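Long-range contact in EGF family domain-containing protein (Toxoplasma gondii, PDB 4Z80), which probably acts in host-cell invasion, as an AMA-family antigen that binds a peptide of a RON2-type partner at the moving junction: residues 404-415 against 441-449. Numbering follows the deposited sequence.
Sequences HWATFVATDCNM and PTTMAFTSL
Strand 405-410 and outermost strand 443-447 pair antiparallel in a four-stranded sheet that has helix 378-387 against one face, an arrangement consistent with the PAN-type domains of AMA proteins. Ala406 and Phe446 form a hydrogen-bonded pair, with Phe446 N giving a nearly straight bond of 2.9 Å to Ala406 O. Phe408 and Met444 form the next hydrogen-bonded pair, and Ala410 N continues the pairing with a hydrogen bond of 2.8 Å to Thr442 O. Beyond it the chain doubles back, so that Met415 N reaches Pro441 O at 3.0 Å and residues 441-442 sit within the bend.

Ala406, Phe408, Met444 and Phe446 line the face toward the helix. The Phe446 ring brings CE1 to within 4.2 Å of Phe408 CB, which lies at the ring's edge. Met415, bent at chi2 and chi3, crosses Met444 at about a right angle, their CE methyls 3.8 Å apart. Trp405, Thr407, Val409, Thr443 and Thr447 occupy the opposite face, covered partly by strand 353-359.

At the far end, Ser448 OG and His404 ND1 share a hydrogen bond of 2.8 Å at the edge of the imidazole, in its plane. OG gets there because chi1 of 55° sets it between the backbone N and carbonyl carbon. With Ser448 N also hydrogen-bonded to His404 O, this side-chain bond probably fixes the imidazole's rotation, while backbone bonds close both ends of the strand pair.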
loop_
_atom_site.group_PDB
_atom_site.type_symbol
_atom_site.label_atom_id
_atom_site.label_comp_id
_atom_site.label_asym_id
_atom_site.label_seq_id
_atom_site.Cartn_x
_atom_site.Cartn_y
_atom_site.Cartn_z
ATOM N N HIS A 404 -6.810 -17.731 8.798
ATOM C CA HIS A 404 -7.235 -16.332 8.657
ATOM C C HIS A 404 -8.093 -15.836 9.802
ATOM O O HIS A 404 -8.439 -14.652 9.832
ATOM C CB HIS A 404 -7.981 -16.135 7.345
ATOM C CG HIS A 404 -7.097 -16.320 6.160
ATOM N ND1 HIS A 404 -6.061 -15.458 5.873
ATOM C CD2 HIS A 404 -7.030 -17.314 5.246
ATOM C CE1 HIS A 404 -5.418 -15.892 4.803
ATOM N NE2 HIS A 404 -5.983 -17.019 4.407
ATOM N N TRP A 405 -8.414 -16.723 10.738
ATOM C CA TRP A 405 -9.262 -16.409 11.882
ATOM C C TRP A 405 -8.655 -17.059 13.102
ATOM O O TRP A 405 -8.225 -18.215 13.033
ATOM C CB TRP A 405 -10.694 -16.921 11.665
ATOM C CG TRP A 405 -11.255 -16.534 10.337
ATOM C CD1 TRP A 405 -11.978 -15.411 10.042
ATOM C CD2 TRP A 405 -11.107 -17.248 9.102
ATOM N NE1 TRP A 405 -12.295 -15.388 8.703
ATOM C CE2 TRP A 405 -11.768 -16.504 8.104
ATOM C CE3 TRP A 405 -10.479 -18.447 8.742
ATOM C CZ2 TRP A 405 -11.832 -16.923 6.780
ATOM C CZ3 TRP A 405 -10.540 -18.855 7.431
ATOM C CH2 TRP A 405 -11.199 -18.099 6.459
ATOM N N ALA A 406 -8.618 -16.323 14.211
ATOM C CA ALA A 406 -8.208 -16.883 15.485
ATOM C C ALA A 406 -9.129 -16.416 16.595
ATOM O O ALA A 406 -9.630 -15.285 16.567
ATOM C CB ALA A 406 -6.778 -16.503 15.811
ATOM N N THR A 407 -9.336 -17.284 17.578
ATOM C CA THR A 407 -10.051 -16.940 18.801
ATOM C C THR A 407 -9.063 -17.020 19.929
ATOM O O THR A 407 -8.439 -18.070 20.137
ATOM C CB THR A 407 -11.232 -17.896 19.088
ATOM O OG1 THR A 407 -12.221 -17.780 18.060
ATOM C CG2 THR A 407 -11.875 -17.608 20.455
ATOM N N PHE A 408 -8.909 -15.910 20.639
ATOM C CA PHE A 408 -8.096 -15.858 21.838
ATOM C C PHE A 408 -8.981 -16.080 23.049
ATOM O O PHE A 408 -10.015 -15.436 23.185
ATOM C CB PHE A 408 -7.376 -14.523 21.947
ATOM C CG PHE A 408 -6.557 -14.379 23.193
ATOM C CD1 PHE A 408 -5.310 -14.969 23.281
ATOM C CD2 PHE A 408 -7.021 -13.635 24.267
ATOM C CE1 PHE A 408 -4.543 -14.840 24.420
ATOM C CE2 PHE A 408 -6.253 -13.496 25.412
ATOM C CZ PHE A 408 -5.013 -14.096 25.489
ATOM N N VAL A 409 -8.586 -17.015 23.907
ATOM C CA VAL A 409 -9.316 -17.302 25.134
ATOM C C VAL A 409 -8.407 -16.995 26.312
ATOM O O VAL A 409 -7.442 -17.716 26.569
ATOM C CB VAL A 409 -9.787 -18.771 25.179
ATOM C CG1 VAL A 409 -10.616 -19.034 26.448
ATOM C CG2 VAL A 409 -10.585 -19.118 23.924
ATOM N N ALA A 410 -8.710 -15.916 27.030
ATOM C CA ALA A 410 -7.916 -15.511 28.182
ATOM C C ALA A 410 -8.129 -16.481 29.326
ATOM O O ALA A 410 -9.231 -17.003 29.516
ATOM C CB ALA A 410 -8.276 -14.107 28.619
ATOM N N THR A 411 -7.071 -16.719 30.088
ATOM C CA THR A 411 -7.161 -17.615 31.230
ATOM C C THR A 411 -8.203 -17.109 32.229
ATOM O O THR A 411 -9.082 -17.867 32.642
ATOM C CB THR A 411 -5.794 -17.773 31.913
ATOM O OG1 THR A 411 -4.863 -18.325 30.971
ATOM C CG2 THR A 411 -5.891 -18.697 33.123
ATOM N N ASP A 412 -8.118 -15.831 32.602
ATOM C CA ASP A 412 -9.088 -15.245 33.530
ATOM C C ASP A 412 -9.146 -13.719 33.439
ATOM O O ASP A 412 -9.003 -13.015 34.441
ATOM C CB ASP A 412 -8.769 -15.667 34.969
ATOM C CG ASP A 412 -7.348 -15.327 35.382
ATOM O OD1 ASP A 412 -6.724 -14.442 34.755
ATOM O OD2 ASP A 412 -6.855 -15.950 36.347
ATOM N N CYS A 413 -9.360 -13.219 32.229
ATOM C CA CYS A 413 -9.520 -11.792 31.984
ATOM C C CYS A 413 -10.761 -11.594 31.132
ATOM O O CYS A 413 -10.955 -12.301 30.146
ATOM C CB CYS A 413 -8.285 -11.211 31.278
ATOM S SG CYS A 413 -8.515 -9.569 30.532
ATOM N N ASN A 414 -11.615 -10.651 31.512
ATOM C CA ASN A 414 -12.658 -10.207 30.602
ATOM C C ASN A 414 -12.009 -9.340 29.526
ATOM O O ASN A 414 -11.412 -8.317 29.834
ATOM C CB ASN A 414 -13.748 -9.432 31.335
ATOM C CG ASN A 414 -14.914 -9.085 30.434
ATOM O OD1 ASN A 414 -14.755 -8.367 29.445
ATOM N ND2 ASN A 414 -16.094 -9.597 30.766
ATOM N N MET A 415 -12.119 -9.752 28.266
ATOM C CA MET A 415 -11.303 -9.159 27.214
ATOM C C MET A 415 -11.830 -7.825 26.698
ATOM O O MET A 415 -11.254 -7.237 25.791
ATOM C CB MET A 415 -11.148 -10.158 26.073
ATOM C CG MET A 415 -10.193 -11.300 26.419
ATOM S SD MET A 415 -8.541 -10.768 26.932
ATOM C CE MET A 415 -7.951 -10.019 25.410
ATOM N N PRO A 441 -17.306 -13.736 27.820
ATOM C CA PRO A 441 -16.575 -12.671 28.507
ATOM C C PRO A 441 -15.060 -12.735 28.330
ATOM O O PRO A 441 -14.420 -11.697 28.416
ATOM C CB PRO A 441 -16.949 -12.881 29.978
ATOM C CG PRO A 441 -17.413 -14.289 30.076
ATOM C CD PRO A 441 -18.037 -14.610 28.757
ATOM N N THR A 442 -14.498 -13.913 28.073
ATOM C CA THR A 442 -13.052 -14.067 28.166
ATOM C C THR A 442 -12.364 -14.272 26.819
ATOM O O THR A 442 -11.225 -14.729 26.777
ATOM C CB THR A 442 -12.690 -15.241 29.098
ATOM O OG1 THR A 442 -13.329 -16.437 28.637
ATOM C CG2 THR A 442 -13.147 -14.936 30.523
ATOM N N THR A 443 -13.025 -13.889 25.729
ATOM C CA THR A 443 -12.466 -14.130 24.403
ATOM C C THR A 443 -12.367 -12.876 23.531
ATOM O O THR A 443 -12.969 -11.841 23.810
ATOM C CB THR A 443 -13.284 -15.182 23.648
ATOM O OG1 THR A 443 -14.577 -14.655 23.332
ATOM C CG2 THR A 443 -13.433 -16.434 24.489
ATOM N N MET A 444 -11.585 -13.003 22.462
ATOM C CA MET A 444 -11.406 -11.950 21.468
ATOM C C MET A 444 -11.133 -12.631 20.146
ATOM O O MET A 444 -10.414 -13.633 20.114
ATOM C CB MET A 444 -10.253 -11.011 21.840
ATOM C CG MET A 444 -10.024 -9.862 20.852
ATOM S SD MET A 444 -8.870 -8.647 21.476
ATOM C CE MET A 444 -9.813 -7.939 22.830
ATOM N N ALA A 445 -11.704 -12.097 19.071
ATOM C CA ALA A 445 -11.581 -12.689 17.745
ATOM C C ALA A 445 -10.754 -11.797 16.829
ATOM O O ALA A 445 -10.995 -10.592 16.735
ATOM C CB ALA A 445 -12.953 -12.938 17.145
ATOM N N PHE A 446 -9.788 -12.416 16.146
ATOM C CA PHE A 446 -8.904 -11.754 15.193
ATOM C C PHE A 446 -9.049 -12.335 13.796
ATOM O O PHE A 446 -9.381 -13.517 13.643
ATOM C CB PHE A 446 -7.433 -11.909 15.604
ATOM C CG PHE A 446 -7.058 -11.236 16.897
ATOM C CD1 PHE A 446 -7.243 -11.884 18.110
ATOM C CD2 PHE A 446 -6.477 -9.976 16.902
ATOM C CE1 PHE A 446 -6.882 -11.271 19.305
ATOM C CE2 PHE A 446 -6.106 -9.363 18.099
ATOM C CZ PHE A 446 -6.314 -10.012 19.298
ATOM N N THR A 447 -8.786 -11.511 12.778
ATOM C CA THR A 447 -8.522 -12.011 11.428
ATOM C C THR A 447 -7.102 -11.628 11.019
ATOM O O THR A 447 -6.460 -10.783 11.635
ATOM C CB THR A 447 -9.494 -11.478 10.339
ATOM O OG1 THR A 447 -9.085 -10.172 9.902
ATOM C CG2 THR A 447 -10.942 -11.486 10.818
ATOM N N SER A 448 -6.626 -12.252 9.949
ATOM C CA SER A 448 -5.295 -11.976 9.438
ATOM C C SER A 448 -5.138 -10.582 8.841
ATOM O O SER A 448 -4.018 -10.140 8.598
ATOM C CB SER A 448 -4.929 -13.035 8.398
ATOM O OG SER A 448 -5.890 -13.109 7.369
ATOM N N LEU A 449 -6.259 -9.903 8.600
ATOM C CA LEU A 449 -6.268 -8.526 8.092
ATOM C C LEU A 449 -6.562 -7.491 9.188
ATOM O O LEU A 449 -6.572 -6.287 8.914
ATOM C CB LEU A 449 -7.299 -8.411 6.963
ATOM C CG LEU A 449 -6.922 -9.111 5.650
ATOM C CD1 LEU A 449 -8.143 -9.316 4.792
ATOM C CD2 LEU A 449 -5.875 -8.313 4.890
HETATM O O HOH W 1 -11.637 -18.307 29.879
#